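Nucleocapsid (Crimean-congo hemorrhagic fever virus, PDB 4AKL) binds single- and double-stranded RNA, probably packages the viral genome, and displays sequence-non-specific endonuclease activity on double-stranded DNA. Local coordinates at residues L170-M173 and I174-N178; G440-I443 and Q444-D447; S451-L454 and L455-L459. One frame throughout, in Å; residues are numbered along the deposited sequence.

Interaction 1 (L170-M173 and I174-N178)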
ATOM      1  N   LEU A 170       4.145   9.979 -16.204  1.00 40.69           N
ATOM      2  CA  LEU A 170       3.316  10.888 -15.403  1.00 41.46           C
ATOM      3  C   LEU A 170       2.039  11.413 -16.104  1.00 42.61           C
ATOM      4  O   LEU A 170       0.979  11.535 -15.456  1.00 43.18           O
ATOM      5  CB  LEU A 170       4.150  12.068 -14.915  1.00 42.60           C
ATOM      6  CG  LEU A 170       5.107  11.764 -13.770  1.00 42.81           C
ATOM      7  CD1 LEU A 170       6.011  13.004 -13.530  1.00 44.81           C
ATOM      8  CD2 LEU A 170       4.311  11.455 -12.491  1.00 42.21           C
ATOM      9  N   SER A 171       2.125  11.723 -17.394  1.00 43.32           N
ATOM     10  CA  SER A 171       0.934  12.138 -18.167  1.00 44.21           C
ATOM     11  C   SER A 171      -0.146  11.053 -18.186  1.00 43.22           C
ATOM     12  O   SER A 171      -1.363  11.342 -18.071  1.00 43.21           O
ATOM     13  CB  SER A 171       1.319  12.487 -19.603  1.00 45.36           C
ATOM     14  OG  SER A 171       2.307  13.521 -19.629  1.00 46.40           O
ATOM     15  N   ASP A 172       0.279   9.807 -18.343  1.00 41.84           N
ATOM     16  CA  ASP A 172      -0.680   8.729 -18.334  1.00 41.45           C
ATOM     17  C   ASP A 172      -1.190   8.511 -16.904  1.00 40.96           C
ATOM     18  O   ASP A 172      -2.361   8.177 -16.697  1.00 40.77           O
ATOM     19  CB  ASP A 172      -0.058   7.440 -18.854  1.00 40.42           C
ATOM     20  CG  ASP A 172      -1.069   6.322 -18.943  1.00 38.98           C
ATOM     21  OD1 ASP A 172      -2.111   6.499 -19.612  1.00 40.50           O
ATOM     22  OD2 ASP A 172      -0.814   5.302 -18.333  1.00 36.89           O
ATOM     23  N   MET A 173      -0.307   8.689 -15.930  1.00 41.12           N
ATOM     24  CA  MET A 173      -0.687   8.496 -14.531  1.00 41.41           C
ATOM     25  C   MET A 173      -1.722   9.552 -14.167  1.00 43.36           C
ATOM     26  O   MET A 173      -2.740   9.205 -13.587  1.00 43.81           O
ATOM     27  CB  MET A 173       0.537   8.508 -13.589  1.00 40.89           C
ATOM     28  CG  MET A 173       1.477   7.339 -13.807  1.00 40.62           C
ATOM     29  SD  MET A 173       3.222   7.526 -13.308  1.00 41.15           S
ATOM     30  CE  MET A 173       3.104   7.480 -11.513  1.00 41.01           C
ATOM     31  N   ILE A 174      -1.482  10.819 -14.534  1.00 45.52           N
ATOM     32  CA  ILE A 174      -2.459  11.923 -14.273  1.00 47.36           C
ATOM     33  C   ILE A 174      -3.769  11.737 -15.054  1.00 48.49           C
ATOM     34  O   ILE A 174      -4.851  12.035 -14.531  1.00 49.27           O
ATOM     35  CB  ILE A 174      -1.855  13.332 -14.568  1.00 49.18           C
ATOM     36  CG1 ILE A 174      -0.658  13.641 -13.636  1.00 49.07           C
ATOM     37  CG2 ILE A 174      -2.925  14.477 -14.396  1.00 50.98           C
ATOM     38  CD1 ILE A 174       0.175  14.900 -14.060  1.00 50.61           C
ATOM     39  N   ARG A 175      -3.679  11.272 -16.308  1.00 49.09           N
ATOM     40  CA  ARG A 175      -4.862  10.855 -17.077  1.00 49.83           C
ATOM     41  C   ARG A 175      -5.712   9.837 -16.274  1.00 49.48           C
ATOM     42  O   ARG A 175      -6.940   9.956 -16.224  1.00 49.65           O
ATOM     43  CB  ARG A 175      -4.459  10.232 -18.418  1.00 49.66           C
ATOM     44  CG  ARG A 175      -5.635   9.723 -19.295  1.00 49.56           C
ATOM     45  CD  ARG A 175      -5.141   8.892 -20.459  1.00 48.60           C
ATOM     46  NE  ARG A 175      -4.661   7.565 -20.039  1.00 45.43           N
ATOM     47  CZ  ARG A 175      -5.417   6.472 -19.877  1.00 42.94           C
ATOM     48  NH1 ARG A 175      -6.729   6.494 -20.082  1.00 43.36           N
ATOM     49  NH2 ARG A 175      -4.841   5.342 -19.495  1.00 39.37           N
ATOM     50  N   ARG A 176      -5.039   8.842 -15.660  1.00 48.82           N
ATOM     51  CA  ARG A 176      -5.703   7.785 -14.848  1.00 48.63           C
ATOM     52  C   ARG A 176      -6.319   8.344 -13.566  1.00 50.18           C
ATOM     53  O   ARG A 176      -7.472   8.082 -13.246  1.00 50.52           O
ATOM     54  CB  ARG A 176      -4.725   6.630 -14.501  1.00 46.57           C
ATOM     55  CG  ARG A 176      -4.395   5.718 -15.681  1.00 45.46           C
ATOM     56  CD  ARG A 176      -3.135   4.827 -15.414  1.00 43.71           C
ATOM     57  NE  ARG A 176      -2.771   4.158 -16.655  1.00 42.98           N
ATOM     58  CZ  ARG A 176      -3.323   3.046 -17.127  1.00 43.69           C
ATOM     59  NH1 ARG A 176      -4.283   2.409 -16.447  1.00 44.97           N
ATOM     60  NH2 ARG A 176      -2.915   2.549 -18.294  1.00 42.50           N
ATOM     61  N   ARG A 177      -5.527   9.111 -12.846  1.00 52.05           N
ATOM     62  CA  ARG A 177      -5.952   9.767 -11.635  1.00 53.86           C
ATOM     63  C   ARG A 177      -7.187  10.630 -11.897  1.00 56.01           C
ATOM     64  O   ARG A 177      -8.149  10.566 -11.127  1.00 56.29           O
ATOM     65  CB  ARG A 177      -4.797  10.601 -11.090  1.00 54.72           C
ATOM     66  CG  ARG A 177      -5.027  11.297  -9.742  1.00 57.92           C
ATOM     67  CD  ARG A 177      -3.705  11.966  -9.238  1.00 61.08           C
ATOM     68  NE  ARG A 177      -3.944  12.699  -7.989  1.00 64.78           N
ATOM     69  CZ  ARG A 177      -4.482  13.921  -7.899  1.00 68.50           C
ATOM     70  NH1 ARG A 177      -4.849  14.606  -8.993  1.00 70.98           N
ATOM     71  NH2 ARG A 177      -4.659  14.478  -6.693  1.00 69.96           N
ATOM     72  N   ASN A 178      -7.171  11.410 -12.982  1.00 57.77           N
ATOM     73  CA  ASN A 178      -8.314  12.267 -13.339  1.00 60.29           C
ATOM     74  C   ASN A 178      -9.572  11.521 -13.729  1.00 61.11           C
ATOM     75  O   ASN A 178     -10.669  11.971 -13.419  1.00 62.40           O
ATOM     76  CB  ASN A 178      -7.965  13.238 -14.474  1.00 61.88           C
ATOM     77  CG  ASN A 178      -7.060  14.371 -14.026  1.00 62.41           C
ATOM     78  OD1 ASN A 178      -6.663  14.468 -12.858  1.00 61.95           O
ATOM     79  ND2 ASN A 178      -6.724  15.226 -14.962  1.00 62.72           N
TER
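Asp172 divides its carboxylate between two consecutive arginines, Arg175 and Arg176, and the two are held in quite different ways. Arg175 comes side-on and puts two nitrogens on the same oxygen: its NE lies 2.8 Å from Asp172 OD1, nearly in line with the C-O bond, and its NH2 reaches OD1 from the syn side at 3.0 Å. The two flat groups are close to coplanar here, 21° apart. Arg176 instead stands almost upright to the carboxylate, the planes 82° apart, and its NE approaches Asp172 OD2 from above the carboxylate plane at 2.8 Å in a nearly straight bond (N-H...O 175°); Glu452 of helix 450-460 also comes up to OD2.

The torsions bring the groups together. Asp172 CG lies trans to the backbone N and sends the carboxylate along the helix toward the next turn, where the Arg175 chain bends at chi3 to turn its guanidinium edge onto OD1, while the Arg176 chain stays extended from CG to NE. Arg175 NH2 also lies 3.4 Å above the Arg176 guanidinium, toward its rim; the carboxylate probably offsets the charge of this close pair. Arg176 has a further partner beyond the helix, Met446 O, which its NH1 binds. The arrangement is an i to i+3 and i+4 salt-bridge network, built along one side of helix 163-181.

Interaction 2 (G440-I443 and Q444-D447). Unlike the reference sequence in segment 444-447: Asp445 (reference His).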
ATOM      1  N   GLY A 440       5.034  -3.700 -26.778  1.00 48.35           N
ATOM      2  CA  GLY A 440       4.269  -4.903 -26.991  1.00 49.34           C
ATOM      3  C   GLY A 440       2.773  -4.873 -26.735  1.00 49.93           C
ATOM      4  O   GLY A 440       2.066  -5.765 -27.220  1.00 50.51           O
ATOM      5  N   PHE A 441       2.283  -3.888 -25.987  1.00 50.20           N
ATOM      6  CA  PHE A 441       0.881  -3.845 -25.586  1.00 51.05           C
ATOM      7  C   PHE A 441       0.374  -2.434 -25.456  1.00 52.25           C
ATOM      8  O   PHE A 441       1.161  -1.504 -25.317  1.00 52.35           O
ATOM      9  CB  PHE A 441       0.676  -4.493 -24.212  1.00 49.75           C
ATOM     10  CG  PHE A 441       1.298  -5.852 -24.056  1.00 51.03           C
ATOM     11  CD1 PHE A 441       0.625  -6.998 -24.474  1.00 52.98           C
ATOM     12  CD2 PHE A 441       2.574  -5.986 -23.483  1.00 51.45           C
ATOM     13  CE1 PHE A 441       1.227  -8.281 -24.315  1.00 53.80           C
ATOM     14  CE2 PHE A 441       3.186  -7.245 -23.317  1.00 51.79           C
ATOM     15  CZ  PHE A 441       2.525  -8.391 -23.723  1.00 52.82           C
ATOM     16  N   ASN A 442      -0.962  -2.293 -25.471  1.00 53.74           N
ATOM     17  CA  ASN A 442      -1.629  -1.007 -25.242  1.00 55.05           C
ATOM     18  C   ASN A 442      -1.618  -0.645 -23.748  1.00 53.86           C
ATOM     19  O   ASN A 442      -2.248  -1.301 -22.972  1.00 53.63           O
ATOM     20  CB  ASN A 442      -3.081  -1.058 -25.741  1.00 56.31           C
ATOM     21  CG  ASN A 442      -3.709   0.339 -25.894  1.00 59.03           C
ATOM     22  OD1 ASN A 442      -3.153   1.378 -25.431  1.00 60.31           O
ATOM     23  ND2 ASN A 442      -4.886   0.378 -26.566  1.00 62.19           N
ATOM     24  N   ILE A 443      -0.890   0.404 -23.383  1.00 54.39           N
ATOM     25  CA  ILE A 443      -0.780   0.903 -21.996  1.00 53.37           C
ATOM     26  C   ILE A 443      -2.138   1.276 -21.443  1.00 53.61           C
ATOM     27  O   ILE A 443      -2.573   0.751 -20.399  1.00 52.51           O
ATOM     28  CB  ILE A 443       0.197   2.167 -21.936  1.00 53.98           C
ATOM     29  CG1 ILE A 443       1.638   1.728 -22.052  1.00 53.69           C
ATOM     30  CG2 ILE A 443       0.058   3.022 -20.639  1.00 53.72           C
ATOM     31  CD1 ILE A 443       2.023   0.594 -21.065  1.00 52.99           C
ATOM     32  N   GLN A 444      -2.803   2.163 -22.182  1.00 55.20           N
ATOM     33  CA  GLN A 444      -4.104   2.720 -21.783  0.50 55.71           C
ATOM     34  C   GLN A 444      -5.202   1.668 -21.541  1.00 55.44           C
ATOM     35  O   GLN A 444      -6.137   1.944 -20.809  1.00 55.89           O
ATOM     36  CB  GLN A 444      -4.579   3.792 -22.797  0.50 57.62           C
ATOM     37  CG  GLN A 444      -3.861   5.163 -22.692  0.50 57.58           C
ATOM     38  CD  GLN A 444      -2.511   5.243 -23.391  0.50 57.23           C
ATOM     39  OE1 GLN A 444      -2.191   4.438 -24.271  0.50 56.22           O
ATOM     40  NE2 GLN A 444      -1.703   6.238 -22.993  0.50 57.14           N
ATOM     41  N   ASP A 445      -5.085   0.469 -22.128  1.00 55.33           N
ATOM     42  CA  ASP A 445      -6.086  -0.608 -21.871  1.00 55.07           C
ATOM     43  C   ASP A 445      -5.897  -1.457 -20.608  1.00 53.19           C
ATOM     44  O   ASP A 445      -6.802  -2.262 -20.235  1.00 53.22           O
ATOM     45  CB  ASP A 445      -6.176  -1.557 -23.046  1.00 56.01           C
ATOM     46  CG  ASP A 445      -7.127  -1.076 -24.086  1.00 58.88           C
ATOM     47  OD1 ASP A 445      -7.243   0.166 -24.271  1.00 62.60           O
ATOM     48  OD2 ASP A 445      -7.757  -1.939 -24.722  1.00 60.37           O
ATOM     49  N   MET A 446      -4.754  -1.312 -19.962  1.00 51.30           N
ATOM     50  CA  MET A 446      -4.498  -2.047 -18.743  1.00 49.36           C
ATOM     51  C   MET A 446      -5.046  -1.241 -17.577  1.00 47.93           C
ATOM     52  O   MET A 446      -4.811  -0.052 -17.503  1.00 47.76           O
ATOM     53  CB  MET A 446      -3.007  -2.264 -18.554  1.00 48.78           C
ATOM     54  CG  MET A 446      -2.335  -2.967 -19.705  1.00 51.47           C
ATOM     55  SD  MET A 446      -0.565  -3.103 -19.394  1.00 55.27           S
ATOM     56  CE  MET A 446      -0.510  -4.653 -18.491  1.00 53.04           C
ATOM     57  N   ASP A 447      -5.773  -1.900 -16.664  1.00 46.29           N
ATOM     58  CA  ASP A 447      -6.182  -1.262 -15.411  1.00 45.34           C
ATOM     59  C   ASP A 447      -4.917  -0.860 -14.626  1.00 43.71           C
ATOM     60  O   ASP A 447      -4.854   0.179 -14.038  1.00 43.54           O
ATOM     61  CB  ASP A 447      -7.032  -2.216 -14.543  1.00 44.44           C
ATOM     62  CG  ASP A 447      -8.378  -2.587 -15.187  1.00 45.78           C
ATOM     63  OD1 ASP A 447      -8.671  -2.064 -16.287  1.00 44.02           O
ATOM     64  OD2 ASP A 447      -9.139  -3.417 -14.588  1.00 44.32           O
TER
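Asn442 meets Asp445 with its amide lying over the carboxylate, two residues after the chain leaves helix 425-440. The two flat groups are stacked, their planes 19° apart, and Asn442 ND2 comes within 3.3 Å of Asp445 OD1. The angle is too poor for a hydrogen bond, so any attraction is probably electrostatic, between the positive side of the amide and the acid. The first torsion of Asn442 turns CG away from the backbone N and swings the amide forward over the turn, where its OD1 also sits near Gln444. That side chain crosses it at about a right angle, but it is modelled in two conformers, and the meeting of the two carbonyl oxygens is therefore doubtful. The backbone of Asn442 contributes as well: its O takes a weak hydrogen bond from Asp445 N at 3.4 Å and lies 3.7 Å from Met446 CG.

Ile443 follows as the first residue of the turn proper. Its O accepts from Met446 N at 3.0 Å, fairly straight at the hydrogen (161°), although the donor stands 46° out of the carbonyl plane. Met446 CB rests 3.6 Å from the same Ile443 O. The Ile443 side chain leaves the turn and is buried against Phe434, Gln437 and Lys438 of helix 425-440 and against Asp172 of helix 163-181. Asn442 and Asp445 lie on the solvent side; Gln444, although exposed, extends to helix 163-181, where in the conformer given its NE2 weakly bonds Asp172 OD1. This is a type I beta turn, running from Ile443 to Met446, in the loop that joins helix 425-440 to helix 450-460.

Interaction 3 (S451-L454 and L455-L459)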
ATOM      1  N   SER A 451       4.990  -0.753 -13.842  1.00 34.10           N
ATOM      2  CA  SER A 451       6.090   0.231 -13.887  1.00 34.47           C
ATOM      3  C   SER A 451       5.646   1.603 -13.424  1.00 35.02           C
ATOM      4  O   SER A 451       6.432   2.319 -12.822  1.00 35.32           O
ATOM      5  CB  SER A 451       6.677   0.307 -15.301  1.00 34.93           C
ATOM      6  OG  SER A 451       5.648   0.636 -16.222  1.00 34.88           O
ATOM      7  N   GLU A 452       4.394   1.975 -13.703  1.00 35.00           N
ATOM      8  CA  GLU A 452       3.821   3.234 -13.170  1.00 36.16           C
ATOM      9  C   GLU A 452       3.641   3.208 -11.640  1.00 36.55           C
ATOM     10  O   GLU A 452       3.951   4.211 -10.971  1.00 37.12           O
ATOM     11  CB  GLU A 452       2.501   3.591 -13.853  1.00 36.10           C
ATOM     12  CG  GLU A 452       2.726   3.996 -15.268  1.00 37.06           C
ATOM     13  CD  GLU A 452       1.490   4.367 -16.003  1.00 37.03           C
ATOM     14  OE1 GLU A 452       0.428   4.377 -15.393  1.00 35.48           O
ATOM     15  OE2 GLU A 452       1.586   4.656 -17.213  1.00 37.94           O
ATOM     16  N   HIS A 453       3.168   2.064 -11.104  1.00 35.93           N
ATOM     17  CA  HIS A 453       3.032   1.820  -9.653  0.50 35.57           C
ATOM     18  C   HIS A 453       4.441   1.977  -9.039  1.00 35.98           C
ATOM     19  O   HIS A 453       4.615   2.622  -8.015  1.00 36.44           O
ATOM     20  CB  HIS A 453       2.421   0.398  -9.503  0.50 34.73           C
ATOM     21  CG  HIS A 453       2.145  -0.074  -8.110  0.50 34.62           C
ATOM     22  ND1 HIS A 453       1.297   0.582  -7.231  0.50 36.40           N
ATOM     23  CD2 HIS A 453       2.569  -1.185  -7.461  0.50 34.17           C
ATOM     24  CE1 HIS A 453       1.235  -0.101  -6.094  0.50 35.35           C
ATOM     25  NE2 HIS A 453       1.997  -1.178  -6.210  0.50 33.10           N
ATOM     26  N   LEU A 454       5.445   1.373  -9.698  1.00 35.32           N
ATOM     27  CA  LEU A 454       6.817   1.484  -9.213  1.00 35.74           C
ATOM     28  C   LEU A 454       7.323   2.947  -9.197  1.00 36.48           C
ATOM     29  O   LEU A 454       7.901   3.357  -8.232  1.00 37.29           O
ATOM     30  CB  LEU A 454       7.775   0.619 -10.007  1.00 35.24           C
ATOM     31  CG  LEU A 454       7.709  -0.902  -9.812  1.00 36.06           C
ATOM     32  CD1 LEU A 454       8.610  -1.552 -10.915  1.00 36.43           C
ATOM     33  CD2 LEU A 454       8.092  -1.419  -8.373  1.00 34.30           C
ATOM     34  N   LEU A 455       7.097   3.703 -10.258  1.00 36.81           N
ATOM     35  CA  LEU A 455       7.487   5.125 -10.291  1.00 37.69           C
ATOM     36  C   LEU A 455       6.822   5.949  -9.194  1.00 38.52           C
ATOM     37  O   LEU A 455       7.456   6.778  -8.542  1.00 38.56           O
ATOM     38  CB  LEU A 455       7.173   5.753 -11.657  1.00 37.98           C
ATOM     39  CG  LEU A 455       7.607   7.226 -11.876  1.00 38.68           C
ATOM     40  CD1 LEU A 455       9.086   7.406 -11.665  1.00 39.07           C
ATOM     41  CD2 LEU A 455       7.197   7.740 -13.269  1.00 39.13           C
ATOM     42  N   HIS A 456       5.541   5.710  -9.017  1.00 38.54           N
ATOM     43  CA  HIS A 456       4.732   6.397  -8.018  1.00 39.93           C
ATOM     44  C   HIS A 456       5.373   6.221  -6.655  1.00 40.04           C
ATOM     45  O   HIS A 456       5.648   7.174  -5.968  1.00 40.89           O
ATOM     46  CB  HIS A 456       3.314   5.844  -8.041  1.00 39.59           C
ATOM     47  CG  HIS A 456       2.387   6.551  -7.134  1.00 41.99           C
ATOM     48  ND1 HIS A 456       1.816   7.769  -7.451  1.00 47.43           N
ATOM     49  CD2 HIS A 456       1.933   6.226  -5.908  1.00 44.07           C
ATOM     50  CE1 HIS A 456       1.049   8.158  -6.447  1.00 48.14           C
ATOM     51  NE2 HIS A 456       1.098   7.234  -5.504  1.00 46.04           N
ATOM     52  N   GLN A 457       5.645   4.976  -6.322  1.00 39.61           N
ATOM     53  CA  GLN A 457       6.291   4.608  -5.084  1.00 40.36           C
ATOM     54  C   GLN A 457       7.663   5.196  -4.907  1.00 40.84           C
ATOM     55  O   GLN A 457       7.997   5.540  -3.814  1.00 41.27           O
ATOM     56  CB  GLN A 457       6.351   3.096  -4.967  1.00 39.77           C
ATOM     57  CG  GLN A 457       4.942   2.599  -4.647  1.00 42.42           C
ATOM     58  CD  GLN A 457       4.835   1.175  -4.712  1.00 44.02           C
ATOM     59  OE1 GLN A 457       5.705   0.439  -4.232  1.00 46.09           O
ATOM     60  NE2 GLN A 457       3.768   0.723  -5.307  1.00 46.71           N
ATOM     61  N   SER A 458       8.457   5.275  -5.978  1.00 40.66           N
ATOM     62  CA  SER A 458       9.730   5.953  -5.902  1.00 41.60           C
ATOM     63  C   SER A 458       9.504   7.426  -5.661  1.00 42.85           C
ATOM     64  O   SER A 458      10.250   8.030  -4.930  1.00 44.71           O
ATOM     65  CB  SER A 458      10.541   5.781  -7.192  1.00 41.83           C
ATOM     66  OG  SER A 458      11.848   6.236  -7.004  1.00 42.11           O
ATOM     67  N   LEU A 459       8.477   7.999  -6.268  1.00 43.22           N
ATOM     68  CA  LEU A 459       8.170   9.439  -6.115  1.00 45.04           C
ATOM     69  C   LEU A 459       7.630   9.823  -4.709  1.00 45.80           C
ATOM     70  O   LEU A 459       7.816  10.979  -4.274  1.00 47.39           O
ATOM     71  CB  LEU A 459       7.201   9.932  -7.202  1.00 44.85           C
ATOM     72  CG  LEU A 459       7.680  10.002  -8.664  1.00 45.45           C
ATOM     73  CD1 LEU A 459       6.533  10.476  -9.496  1.00 45.84           C
ATOM     74  CD2 LEU A 459       8.925  10.925  -8.872  1.00 47.72           C
TER
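Leu455 packs its CB against the carbonyls of the preceding turn, 3.6 Å from Glu452 O and 3.7 Å from Ser451 O, on the tightly buried side of helix 450-460. Leu455 N donates to Ser451 O at 3.0 Å, and Ser458 N does the same to Leu454 O. Beyond the backbone this side is closed by other parts of the fold: Ile430 of helix 425-440 touches both Leu454 and Leu455, and Tyr156 touches Leu455 and binds Ser458 OG.

On the looser side His453 and His456 are partly exposed; Gln457, itself buried, lies between the two sides. His453 has two conformers. In the one given, a chi1 of -178° carries one ring face toward the Gln457 amide, whose plane is 86° from the ring with CD 4.0 Å above it near the rim, but NE2 comes improbably near the ring and the pose is doubtful. Other polar partners lie outside the two segments: in this conformer His453 NE2 hydrogen-bonds Lys411 NZ, and Gln457 OE1 has a weak bond to Lys462 NZ. Because a charged lysine can only donate, His453 NE2 would here probably be the acceptor, consistent with a neutral ring.

Along the chain the three contacts come in series: interaction 1 on helix 163-181, interaction 2 in the loop after helix 425-440, and interaction 3 on helix 450-460, which that loop enters. In space they cluster. The centre of interaction 1 is about 13 Å from that of interaction 2 and about 12 Å from that of interaction 3. Interaction 1 touches both others: Arg176 NH1 reaches Met446 O at 2.7 Å, and Met173 CE packs on Glu452 O. Asp172 OD2 lies close to Glu452 OE2, so the two acids probably share a proton or are helped by nearby Arg176, whose own pairing with Glu452 is long and weak. Helix 163-181 is thus tied to helix 450-460 and to the turn before it, some 270 residues on.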